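Local structure of tartrate dehydrogenase/decarboxylase (Pseudomonas putida, 3FLK) at residues A190-G195 / K221-I226; E45-D50 / K57-D62; I107-L112 / I264-N269; L37-D42 / E317-A322. The protein oxidises tartrate with NAD, converts meso-tartrate to D-glycerate and oxidatively decarboxylates D-malate to pyruvate, using magnesium or manganese. The protein carries 1 engineered substitution. All blocks are in the same frame, centred on the assembly; numbering follows the deposited sequence.

Contact 1. Residues A190-G195 / K221-I226; sequences ATKSNG and KQHIDI. With MG (magnesium ion), chain I; NAI (1,4-dihydronicotinamide adenine dinucleotide), chain N; OXL (oxalate ion), chain O.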
# COMPACT_ATOMS: atom_id res chain seq x y z
N ALA A 190 -2.60 -11.07 2.92
CA ALA A 190 -1.88 -10.13 2.07
C ALA A 190 -0.57 -10.76 1.60
O ALA A 190 0.21 -11.27 2.42
CB ALA A 190 -1.61 -8.82 2.80
N THR A 191 -0.34 -10.74 0.30
CA THR A 191 0.88 -11.32 -0.27
C THR A 191 1.47 -10.47 -1.41
O THR A 191 0.90 -9.47 -1.81
CB THR A 191 0.63 -12.80 -0.72
OG1 THR A 191 1.89 -13.42 -1.03
CG2 THR A 191 -0.29 -12.88 -1.93
N LYS A 192 2.65 -10.88 -1.89
CA LYS A 192 3.23 -10.35 -3.13
C LYS A 192 4.20 -11.38 -3.68
O LYS A 192 5.39 -11.11 -3.87
CB LYS A 192 3.91 -8.99 -2.91
CG LYS A 192 3.93 -8.10 -4.17
CD LYS A 192 2.55 -8.07 -4.84
CE LYS A 192 2.44 -6.99 -5.91
NZ LYS A 192 3.09 -7.36 -7.19
N SER A 193 3.66 -12.58 -3.92
CA SER A 193 4.46 -13.75 -4.27
C SER A 193 4.88 -13.80 -5.74
O SER A 193 5.41 -14.81 -6.20
CB SER A 193 3.72 -15.03 -3.87
OG SER A 193 2.33 -14.94 -4.15
N ASN A 194 4.65 -12.72 -6.48
CA ASN A 194 5.24 -12.57 -7.80
C ASN A 194 6.55 -11.78 -7.76
O ASN A 194 7.58 -12.26 -8.22
CB ASN A 194 4.25 -12.03 -8.85
CG ASN A 194 3.45 -10.82 -8.37
OD1 ASN A 194 3.85 -10.11 -7.44
ND2 ASN A 194 2.33 -10.57 -9.03
N GLY A 195 6.50 -10.58 -7.17
CA GLY A 195 7.66 -9.68 -7.11
C GLY A 195 8.71 -10.06 -6.08
O GLY A 195 9.91 -9.96 -6.36
N LYS A 221 -5.96 -15.46 -0.84
CA LYS A 221 -4.77 -14.62 -0.84
C LYS A 221 -4.87 -13.59 -1.97
O LYS A 221 -5.42 -13.87 -3.04
CB LYS A 221 -3.49 -15.45 -0.94
CG LYS A 221 -3.30 -16.21 -2.24
CD LYS A 221 -2.03 -17.05 -2.21
CE LYS A 221 -1.70 -17.57 -3.59
NZ LYS A 221 -0.46 -18.39 -3.58
N GLN A 222 -4.36 -12.40 -1.70
CA GLN A 222 -4.41 -11.31 -2.66
C GLN A 222 -3.08 -10.59 -2.66
O GLN A 222 -2.53 -10.29 -1.59
CB GLN A 222 -5.55 -10.34 -2.32
CG GLN A 222 -6.95 -10.94 -2.45
CD GLN A 222 -8.07 -9.95 -2.19
OE1 GLN A 222 -9.14 -10.33 -1.71
NE2 GLN A 222 -7.83 -8.68 -2.51
N HIS A 223 -2.55 -10.32 -3.85
CA HIS A 223 -1.37 -9.50 -3.98
C HIS A 223 -1.67 -8.12 -3.40
O HIS A 223 -2.79 -7.62 -3.54
CB HIS A 223 -0.92 -9.39 -5.44
CG HIS A 223 -0.41 -10.68 -6.02
ND1 HIS A 223 0.62 -11.40 -5.45
CD2 HIS A 223 -0.77 -11.36 -7.13
CE1 HIS A 223 0.86 -12.47 -6.17
NE2 HIS A 223 0.03 -12.47 -7.20
N ILE A 224 -0.68 -7.52 -2.74
CA ILE A 224 -0.88 -6.28 -1.99
C ILE A 224 -1.43 -5.13 -2.84
O ILE A 224 -2.26 -4.36 -2.36
CB ILE A 224 0.40 -5.87 -1.19
CG1 ILE A 224 0.12 -4.69 -0.24
CG2 ILE A 224 1.59 -5.57 -2.11
CD1 ILE A 224 -0.82 -5.01 0.92
N ASP A 225 -1.00 -5.04 -4.10
CA ASP A 225 -1.47 -3.97 -4.98
C ASP A 225 -2.98 -4.02 -5.23
O ASP A 225 -3.67 -3.02 -5.03
CB ASP A 225 -0.65 -3.89 -6.28
CG ASP A 225 -0.71 -5.16 -7.12
OD1 ASP A 225 -1.15 -6.22 -6.63
OD2 ASP A 225 -0.30 -5.10 -8.30
N ILE A 226 -3.49 -5.19 -5.61
CA ILE A 226 -4.92 -5.34 -5.86
C ILE A 226 -5.74 -5.38 -4.56
O ILE A 226 -6.91 -4.98 -4.56
CB ILE A 226 -5.25 -6.56 -6.79
CG1 ILE A 226 -6.68 -6.46 -7.33
CG2 ILE A 226 -5.02 -7.89 -6.07
CD1 ILE A 226 -6.94 -5.25 -8.24
MG MG I . 0.76 -4.23 -9.82
PA NAI N . -5.01 -8.79 -11.88
O1A NAI N . -4.63 -7.42 -12.29
O2A NAI N . -4.79 -9.76 -12.98
O5B NAI N . -6.56 -8.83 -11.45
C5B NAI N . -7.03 -8.23 -10.27
C4B NAI N . -8.53 -7.99 -10.34
O4B NAI N . -8.83 -6.95 -11.26
C3B NAI N . -9.29 -9.22 -10.81
O3B NAI N . -10.47 -9.34 -10.05
C2B NAI N . -9.61 -8.94 -12.26
O2B NAI N . -10.83 -9.51 -12.68
C1B NAI N . -9.63 -7.42 -12.33
N9A NAI N . -9.09 -6.95 -13.62
C8A NAI N . -7.78 -6.95 -14.01
N7A NAI N . -7.70 -6.44 -15.26
C5A NAI N . -8.94 -6.12 -15.67
C6A NAI N . -9.42 -5.56 -16.85
N6A NAI N . -8.58 -5.20 -17.82
N1A NAI N . -10.78 -5.33 -16.99
C2A NAI N . -11.65 -5.65 -15.96
N3A NAI N . -11.16 -6.21 -14.79
C4A NAI N . -9.83 -6.43 -14.65
O3 NAI N . -4.14 -9.12 -10.57
PN NAI N . -4.13 -10.49 -9.73
O1N NAI N . -5.46 -11.13 -9.80
O2N NAI N . -3.54 -10.15 -8.42
O5D NAI N . -3.05 -11.39 -10.52
C5D NAI N . -3.42 -12.35 -11.48
C4D NAI N . -2.18 -12.85 -12.21
O4D NAI N . -1.60 -11.80 -12.97
C3D NAI N . -1.10 -13.34 -11.26
O3D NAI N . -0.53 -14.51 -11.81
C2D NAI N . -0.07 -12.22 -11.25
O2D NAI N . 1.22 -12.70 -10.99
C1D NAI N . -0.23 -11.63 -12.64
N1N NAI N . 0.14 -10.21 -12.78
C2N NAI N . 0.90 -9.84 -13.86
C3N NAI N . 1.27 -8.51 -14.06
C7N NAI N . 1.91 -8.11 -15.35
O7N NAI N . 1.86 -9.00 -16.44
N7N NAI N . 2.51 -6.92 -15.45
C4N NAI N . 0.83 -7.54 -13.15
C5N NAI N . 0.05 -7.92 -12.06
C6N NAI N . -0.30 -9.26 -11.89
C1 OXL O . 3.30 -4.84 -11.42
C2 OXL O . 3.10 -6.06 -10.63
O1 OXL O . 2.36 -4.00 -11.46
O2 OXL O . 3.96 -6.97 -10.67
O3 OXL O . 4.37 -4.66 -12.03
O4 OXL O . 2.07 -6.15 -9.93
O HOH W 1 0.77 -8.21 -8.62
O HOH W 2 0.57 -16.41 -6.12
O HOH W 3 -0.65 -4.67 -11.23
O HOH W 4 0.23 -2.19 -9.78

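Contact 2. Residues E45-D50 / K57-D62; sequences EWASCD and KMMPDD. With SO4 (sulfate ion), chain L.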
# COMPACT_ATOMS: atom_id res chain seq x y z
N GLU A 45 8.12 10.16 31.09
CA GLU A 45 8.48 11.25 30.20
C GLU A 45 9.42 10.81 29.08
O GLU A 45 9.63 11.55 28.11
CB GLU A 45 9.11 12.41 30.98
CG GLU A 45 8.26 12.93 32.14
CD GLU A 45 6.94 13.54 31.70
OE1 GLU A 45 6.97 14.54 30.94
OE2 GLU A 45 5.88 13.02 32.11
N TRP A 46 9.99 9.62 29.22
CA TRP A 46 10.89 9.09 28.19
C TRP A 46 10.15 8.45 27.01
O TRP A 46 8.93 8.57 26.91
CB TRP A 46 11.99 8.18 28.77
CG TRP A 46 11.59 7.32 29.93
CD1 TRP A 46 11.68 7.63 31.26
CD2 TRP A 46 11.10 5.98 29.87
NE1 TRP A 46 11.25 6.58 32.03
CE2 TRP A 46 10.89 5.55 31.20
CE3 TRP A 46 10.80 5.09 28.82
CZ2 TRP A 46 10.41 4.27 31.51
CZ3 TRP A 46 10.31 3.83 29.13
CH2 TRP A 46 10.12 3.43 30.47
N ALA A 47 10.90 7.77 26.14
CA ALA A 47 10.38 7.34 24.83
C ALA A 47 9.82 8.55 24.07
O ALA A 47 8.72 8.51 23.51
CB ALA A 47 9.34 6.22 24.98
N SER A 48 10.60 9.62 24.10
CA SER A 48 10.26 10.89 23.46
C SER A 48 11.54 11.54 22.94
O SER A 48 12.64 11.24 23.42
CB SER A 48 9.56 11.82 24.45
OG SER A 48 10.46 12.29 25.44
N CYS A 49 11.39 12.42 21.96
CA CYS A 49 12.53 13.10 21.36
C CYS A 49 13.13 14.17 22.27
O CYS A 49 14.32 14.49 22.14
CB CYS A 49 12.15 13.66 19.98
SG CYS A 49 11.86 12.35 18.76
N ASP A 50 12.33 14.71 23.19
CA ASP A 50 12.84 15.62 24.22
C ASP A 50 13.82 14.91 25.16
O ASP A 50 14.86 15.48 25.52
CB ASP A 50 11.69 16.24 25.03
CG ASP A 50 11.16 17.53 24.41
OD1 ASP A 50 11.65 17.94 23.34
OD2 ASP A 50 10.25 18.13 25.01
N LYS A 57 19.74 9.27 24.07
CA LYS A 57 19.00 8.03 23.83
C LYS A 57 17.52 8.24 24.09
O LYS A 57 17.14 9.11 24.88
CB LYS A 57 19.55 6.88 24.68
CG LYS A 57 19.68 7.19 26.17
CD LYS A 57 20.56 6.16 26.86
CE LYS A 57 21.07 6.67 28.19
NZ LYS A 57 22.09 5.75 28.77
N MSE A 58 16.68 7.45 23.42
CA MSE A 58 15.23 7.59 23.51
C MSE A 58 14.68 7.21 24.89
O MSE A 58 13.68 7.77 25.35
CB MSE A 58 14.55 6.74 22.44
CG MSE A 58 14.84 7.18 21.01
SE MSE A 58 14.16 8.97 20.58
CE MSE A 58 12.30 8.72 21.07
N MSE A 59 15.34 6.25 25.54
CA MSE A 59 14.89 5.70 26.82
C MSE A 59 16.09 5.39 27.72
O MSE A 59 17.19 5.17 27.21
CB MSE A 59 14.10 4.42 26.58
CG MSE A 59 13.01 4.53 25.55
SE MSE A 59 11.87 2.97 25.53
CE MSE A 59 13.10 1.68 24.73
N PRO A 60 15.87 5.35 29.05
CA PRO A 60 16.92 4.89 29.95
C PRO A 60 17.28 3.42 29.70
O PRO A 60 16.44 2.66 29.20
CB PRO A 60 16.30 5.06 31.34
CG PRO A 60 14.83 5.06 31.11
CD PRO A 60 14.65 5.73 29.79
N ASP A 61 18.50 3.03 30.06
CA ASP A 61 18.99 1.67 29.84
C ASP A 61 18.14 0.59 30.51
O ASP A 61 18.06 -0.53 30.01
CB ASP A 61 20.45 1.55 30.30
CG ASP A 61 21.43 2.29 29.38
OD1 ASP A 61 20.99 2.97 28.43
OD2 ASP A 61 22.65 2.18 29.63
N ASP A 62 17.51 0.94 31.63
CA ASP A 62 16.72 -0.02 32.40
C ASP A 62 15.20 0.07 32.14
O ASP A 62 14.40 -0.29 33.01
CB ASP A 62 17.03 0.11 33.90
CG ASP A 62 16.57 1.44 34.48
OD1 ASP A 62 16.42 2.43 33.73
OD2 ASP A 62 16.35 1.49 35.71
S SO4 L . 20.21 4.94 32.55
O1 SO4 L . 20.08 5.33 31.15
O2 SO4 L . 21.62 4.77 32.87
O3 SO4 L . 19.64 5.98 33.40
O4 SO4 L . 19.50 3.68 32.79

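Contact 3. Residues I107-L112 / I264-N269; sequences IRPVRL and IAPSAN. With OXL (oxalate ion), chain G; SO4 (sulfate ion), chain J.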
# COMPACT_ATOMS: atom_id res chain seq x y z
N ILE A 107 -3.22 -5.97 16.44
CA ILE A 107 -4.63 -5.98 16.08
C ILE A 107 -5.14 -4.57 15.84
O ILE A 107 -5.07 -3.72 16.73
CB ILE A 107 -5.51 -6.66 17.18
CG1 ILE A 107 -5.10 -8.13 17.38
CG2 ILE A 107 -7.00 -6.55 16.85
CD1 ILE A 107 -5.49 -9.05 16.22
N ARG A 108 -5.67 -4.33 14.64
CA ARG A 108 -6.13 -3.00 14.24
C ARG A 108 -7.49 -3.06 13.54
O ARG A 108 -7.56 -3.32 12.33
CB ARG A 108 -5.07 -2.32 13.35
CG ARG A 108 -3.75 -2.04 14.08
CD ARG A 108 -2.64 -1.55 13.15
NE ARG A 108 -1.52 -1.01 13.91
CZ ARG A 108 -0.58 -0.20 13.42
NH1 ARG A 108 -0.62 0.19 12.15
NH2 ARG A 108 0.39 0.24 14.21
N PRO A 109 -8.59 -2.84 14.30
CA PRO A 109 -9.93 -2.87 13.71
C PRO A 109 -10.24 -1.67 12.81
O PRO A 109 -9.78 -0.55 13.08
CB PRO A 109 -10.86 -2.88 14.93
CG PRO A 109 -10.06 -2.25 16.02
CD PRO A 109 -8.62 -2.59 15.75
N VAL A 110 -11.00 -1.92 11.76
CA VAL A 110 -11.42 -0.89 10.81
C VAL A 110 -12.95 -0.91 10.75
O VAL A 110 -13.55 -1.95 10.49
CB VAL A 110 -10.82 -1.13 9.40
CG1 VAL A 110 -11.31 -0.09 8.42
CG2 VAL A 110 -9.29 -1.13 9.46
N ARG A 111 -13.57 0.24 11.00
CA ARG A 111 -15.03 0.32 11.08
C ARG A 111 -15.57 1.68 10.65
O ARG A 111 -15.04 2.72 11.04
CB ARG A 111 -15.48 0.03 12.52
CG ARG A 111 -16.98 -0.19 12.70
CD ARG A 111 -17.27 -0.76 14.08
NE ARG A 111 -16.41 -1.92 14.36
CZ ARG A 111 -15.98 -2.27 15.56
NH1 ARG A 111 -16.32 -1.57 16.63
NH2 ARG A 111 -15.19 -3.33 15.69
N LEU A 112 -16.61 1.65 9.83
CA LEU A 112 -17.36 2.86 9.49
C LEU A 112 -18.54 3.01 10.44
O LEU A 112 -19.43 2.15 10.49
CB LEU A 112 -17.84 2.82 8.03
CG LEU A 112 -18.80 3.89 7.50
CD1 LEU A 112 -18.16 5.27 7.43
CD2 LEU A 112 -19.34 3.47 6.14
N ILE A 264 -9.48 7.74 14.24
CA ILE A 264 -10.23 6.85 15.15
C ILE A 264 -9.63 5.45 15.32
O ILE A 264 -10.02 4.71 16.22
CB ILE A 264 -11.73 6.73 14.74
CG1 ILE A 264 -11.88 5.98 13.40
CG2 ILE A 264 -12.41 8.11 14.70
CD1 ILE A 264 -13.28 5.45 13.14
N ALA A 265 -8.67 5.10 14.46
CA ALA A 265 -8.14 3.74 14.37
C ALA A 265 -7.22 3.36 15.54
O ALA A 265 -6.14 3.94 15.69
CB ALA A 265 -7.44 3.53 13.04
N PRO A 266 -7.64 2.39 16.37
CA PRO A 266 -6.84 1.94 17.50
C PRO A 266 -5.94 0.76 17.14
O PRO A 266 -6.10 0.14 16.08
CB PRO A 266 -7.91 1.48 18.48
CG PRO A 266 -8.95 0.88 17.61
CD PRO A 266 -8.92 1.66 16.30
N SER A 267 -5.00 0.44 18.03
CA SER A 267 -4.17 -0.74 17.85
C SER A 267 -3.79 -1.40 19.17
O SER A 267 -3.47 -0.73 20.16
CB SER A 267 -2.92 -0.43 17.03
OG SER A 267 -1.91 0.14 17.82
N ALA A 268 -3.84 -2.73 19.18
CA ALA A 268 -3.43 -3.53 20.31
C ALA A 268 -2.19 -4.34 19.93
O ALA A 268 -2.25 -5.19 19.04
CB ALA A 268 -4.56 -4.46 20.74
N ASN A 269 -1.07 -4.04 20.58
CA ASN A 269 0.18 -4.78 20.40
C ASN A 269 0.26 -5.85 21.48
O ASN A 269 0.73 -5.60 22.59
CB ASN A 269 1.40 -3.86 20.48
CG ASN A 269 1.42 -2.81 19.38
OD1 ASN A 269 2.25 -2.87 18.47
ND2 ASN A 269 0.52 -1.83 19.46
C1 OXL G . 3.96 2.67 11.73
C2 OXL G . 2.98 1.83 12.42
O1 OXL G . 3.55 3.45 10.83
O2 OXL G . 3.37 1.04 13.31
O3 OXL G . 5.17 2.60 12.04
O4 OXL G . 1.77 1.92 12.10
S SO4 J . -14.14 -3.49 19.32
O1 SO4 J . -13.39 -3.69 18.08
O2 SO4 J . -14.35 -4.78 19.97
O3 SO4 J . -13.40 -2.61 20.21
O4 SO4 J . -15.43 -2.90 18.99
O HOH W 5 0.33 -0.23 16.80
O HOH W 6 -7.16 0.27 13.58

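Contact 4. Residues L37-D42 / E317-A322; sequences LALEFD and ERYQRA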
# COMPACT_ATOMS: atom_id res chain seq x y z
N LEU A 37 -13.76 -0.48 38.53
CA LEU A 37 -12.45 -1.01 38.18
C LEU A 37 -11.37 -0.33 39.01
O LEU A 37 -11.47 0.86 39.33
CB LEU A 37 -12.15 -0.80 36.69
CG LEU A 37 -13.23 -1.02 35.62
CD1 LEU A 37 -12.70 -0.60 34.26
CD2 LEU A 37 -13.72 -2.46 35.58
N ALA A 38 -10.33 -1.09 39.35
CA ALA A 38 -9.18 -0.53 40.04
C ALA A 38 -8.02 -0.36 39.06
O ALA A 38 -7.39 -1.35 38.65
CB ALA A 38 -8.78 -1.39 41.22
N LEU A 39 -7.78 0.88 38.66
CA LEU A 39 -6.70 1.21 37.73
C LEU A 39 -5.76 2.24 38.34
O LEU A 39 -6.20 3.19 38.98
CB LEU A 39 -7.26 1.73 36.40
CG LEU A 39 -8.26 0.89 35.59
CD1 LEU A 39 -8.76 1.69 34.40
CD2 LEU A 39 -7.66 -0.44 35.14
N GLU A 40 -4.46 2.04 38.13
CA GLU A 40 -3.45 2.98 38.61
C GLU A 40 -2.53 3.37 37.46
O GLU A 40 -1.90 2.51 36.84
CB GLU A 40 -2.66 2.38 39.77
CG GLU A 40 -1.78 3.39 40.51
CD GLU A 40 -1.13 2.82 41.77
OE1 GLU A 40 -0.96 1.58 41.86
OE2 GLU A 40 -0.77 3.62 42.66
N PHE A 41 -2.46 4.67 37.19
CA PHE A 41 -1.65 5.19 36.09
C PHE A 41 -0.37 5.85 36.58
O PHE A 41 -0.39 6.66 37.51
CB PHE A 41 -2.46 6.20 35.26
CG PHE A 41 -3.66 5.61 34.57
CD1 PHE A 41 -3.55 5.12 33.27
CD2 PHE A 41 -4.89 5.55 35.21
CE1 PHE A 41 -4.66 4.56 32.63
CE2 PHE A 41 -6.00 5.00 34.57
CZ PHE A 41 -5.89 4.51 33.28
N ASP A 42 0.75 5.47 35.96
CA ASP A 42 2.02 6.16 36.16
C ASP A 42 2.51 6.68 34.81
O ASP A 42 2.52 5.94 33.82
CB ASP A 42 3.06 5.23 36.78
CG ASP A 42 2.84 5.00 38.27
OD1 ASP A 42 2.46 5.96 38.98
OD2 ASP A 42 3.08 3.87 38.74
N GLU A 317 -16.31 -9.63 34.17
CA GLU A 317 -17.39 -9.03 33.39
C GLU A 317 -17.43 -7.50 33.46
O GLU A 317 -17.91 -6.84 32.54
CB GLU A 317 -18.76 -9.62 33.78
CG GLU A 317 -19.21 -9.33 35.22
CD GLU A 317 -18.95 -10.48 36.18
OE1 GLU A 317 -17.87 -11.10 36.11
OE2 GLU A 317 -19.84 -10.75 37.02
N ARG A 318 -16.91 -6.94 34.56
CA ARG A 318 -16.85 -5.49 34.76
C ARG A 318 -16.02 -4.80 33.67
O ARG A 318 -16.40 -3.74 33.17
CB ARG A 318 -16.27 -5.16 36.14
CG ARG A 318 -17.13 -5.61 37.32
CD ARG A 318 -16.42 -5.35 38.64
NE ARG A 318 -17.27 -5.65 39.79
CZ ARG A 318 -18.04 -4.76 40.42
NH1 ARG A 318 -18.07 -3.50 40.01
NH2 ARG A 318 -18.77 -5.14 41.45
N TYR A 319 -14.89 -5.41 33.32
CA TYR A 319 -13.98 -4.87 32.31
C TYR A 319 -14.56 -4.96 30.90
O TYR A 319 -14.34 -4.07 30.08
CB TYR A 319 -12.62 -5.56 32.40
CG TYR A 319 -11.79 -5.09 33.57
CD1 TYR A 319 -10.84 -4.08 33.41
CD2 TYR A 319 -11.98 -5.62 34.85
CE1 TYR A 319 -10.08 -3.63 34.48
CE2 TYR A 319 -11.22 -5.18 35.93
CZ TYR A 319 -10.28 -4.18 35.74
OH TYR A 319 -9.53 -3.73 36.80
N GLN A 320 -15.30 -6.04 30.63
CA GLN A 320 -15.96 -6.21 29.34
C GLN A 320 -17.07 -5.17 29.14
O GLN A 320 -17.22 -4.63 28.05
CB GLN A 320 -16.52 -7.63 29.19
CG GLN A 320 -17.03 -7.96 27.79
CD GLN A 320 -15.95 -7.82 26.72
OE1 GLN A 320 -14.89 -8.43 26.82
NE2 GLN A 320 -16.23 -7.02 25.70
N ARG A 321 -17.82 -4.91 30.20
CA ARG A 321 -18.88 -3.89 30.17
C ARG A 321 -18.30 -2.49 30.03
O ARG A 321 -18.89 -1.64 29.38
CB ARG A 321 -19.76 -3.97 31.42
CG ARG A 321 -20.70 -5.17 31.45
CD ARG A 321 -21.76 -5.01 32.54
NE ARG A 321 -21.20 -5.10 33.88
CZ ARG A 321 -21.16 -6.21 34.61
NH1 ARG A 321 -21.66 -7.35 34.14
NH2 ARG A 321 -20.63 -6.19 35.83
N ALA A 322 -17.14 -2.26 30.66
CA ALA A 322 -16.43 -0.99 30.53
C ALA A 322 -15.99 -0.75 29.09
O ALA A 322 -16.17 0.35 28.56
CB ALA A 322 -15.23 -0.95 31.47

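Contact 1. Residues A190-G195 / K221-I226
T191 and H223 pair at the ends of two parallel strands of a beta-alpha-beta unit, 186-191 and 218-223, where both segments leave the sheet to build one side of the active site at the dimer interface. Backbone bonds hold the strand ends: T191 N donates to Q222 O at 2.9 Å, and I224 N reaches T191 O in a weak, bent bond that ties the start of helix 224-233 to the neighbouring strand. Apolar contact is modest, with the aliphatic part of K192 crossing H223 and I224 at about a right angle. The flat groups stack: the N194 amide lies over one face of the H223 imidazole, planes 12° apart, ND2 of N194 3.5 Å from NE2 of H223 without bonding to it. Instead ND2 donates to O2D of the NADH ribose at 3.1 Å, while NE2 of H223 bonds D86 of the second subunit. N194 OD1 accepts from both K192 NZ and G195 N, which with the ND2 bond to NADH fixes the amide's rotation. Charge gathers beyond the stack. K192 NZ also donates to oxalate O4 and forms a salt bridge with D249 of the second subunit, a residue that also binds the metal. CG of D225 sits between its backbone N and carbonyl carbon (chi1 60°), a rotation that carries OD2 to the magnesium ion at 2.0 Å.

Contact 2. Residues E45-D50 / K57-D62
The loops before and after helix 49-55 meet where W46 and A47 face M58, M59 and P60, the two segments running nearly antiparallel. One backbone bond links them, A47 N to M58 O at 2.9 Å, bent to 133° at the hydrogen. Beside it the W46 indole receives the ring of P60 over one face; CD of P60 stands 3.6 Å from the centroid of the five-membered ring, 20° off its normal, a CH-pi contact. M59 approaches the same indole obliquely, its CG 4.0 Å from W46 CE3 and its selenium near CZ3, a Met-aromatic contact, while CG also touches A47. Selenomethionine M58 is bent at chi2 and chi3, curling its CE methyl back to within 3.5 Å of S48 O and near the C49 sulfur. Replacing W46 by an alanine would probably leave P60 and M59 without the surface they pack on and open a gap toward W63 and L67 of helix 63-67. On the outer side, K57 NZ forms a salt bridge with D61 OD1 and shares a sulfate ion with D61 N, the sulfate probably coming from the crystallisation liquor. S48 OG donates to E45 O at 2.9 Å, in the carbonyl plane, and accepts a weak bond from Y51 N; with S48 at the N-cap position, this is the serine N-cap at the start of helix 49-55.

Contact 3. Residues I107-L112 / I264-N269
R108 and S267 lie side by side on antiparallel strands, the arginine chain running extended from CG to NE past the serine. CG and NE of R108 each come within 3.5 Å of S267 CB, the CB lying oblique to the guanidinium. CG is anti to the carbonyl carbon (chi1 -65°), and the extended chain beyond it brings the guanidinium edge-on to oxalate: NH1 and NH2 both donate to O4 at 3.0 Å, and NH2 reaches O2 more weakly. R98 and R134 join this oxalate-binding arginine round the same anion, and S252 bonds NH1. A water lies between R108 NH2, S267 OG and N269 ND2, doubtfully close to the serine hydroxyl. S267 OG also bonds E281 O. Farther along, the P109 and P266 rings cross obliquely, CG to CG 3.7 Å, and a second water donates to both P109 O and P266 O. R111 turns its guanidinium edge to a sulfate, probably from the crystallisation liquor, NH1 to O4 at 2.9 Å; W303 and H323 also bind it. I107 and A268 form a hydrogen-bonded pair, I107 N to A268 O and A268 N to I107 O both 2.9 Å, their side chains on one face. R108 and V110 bond backbone to backbone with V132 and F130, placing strand 105-111 between 266-270 and 129-135, with helix 299-313 packing on P266 and R111.

Contact 4. Residues L37-D42 / E317-A322
L37 lays its CD2 methyl over the centre of the Y319 ring, where the entry to edge strand 39-43 of the large mixed sheet meets the first turns of helix 317-336. The methyl stands 3.6 Å from the ring centroid and only 7° off the normal, a CH-pi contact. CD2 of L37 also touches R318 CB at 3.8 Å, while CD1 reaches A322 CB, one turn further along. L39 comes instead to the rim of the ring, CD2 4.1 Å from CE1 of Y319, near the ring plane. A serine in place of Y319 would probably strip L37 CD2 of the face it rests on and leave a gap beside L39. Around this first shell, F6 of the adjoining strand meets the tyrosine ring nearly at right angles, and L309 of helix 299-313 packs on L37, L39, Y319 and A322 alike. Helix 17-35 adds A32 against L37, and R318 NH1 donates to H35 O at its end. CG of Y319 is anti to the carbonyl carbon (chi1 -75°), which sends the ring out toward the strand and leaves its OH 3.7 Å from A38 O.

Contacts 1, 3 and 4 reach the same mixed sheet at different places: 218-223 and 39-43 are its outermost strands within the chain, while contact 3 joins two inner strands near the chain centre. Contact 2 lies off the sheet, nested within the loop contact 4 closes, its first segment following 37-42. Contacts 1, 2 and 3 are largely buried, contact 4 only partly. Chemistry follows place. Contacts 1 and 3 carry strand backbone bonds and polar side chains that reach metal, cofactor and oxalate sites in which residues of both subunits meet, whereas contacts 2 and 4 rest mainly on an aromatic ring met by apolar groups, contact 4 having no polar bond between its segments.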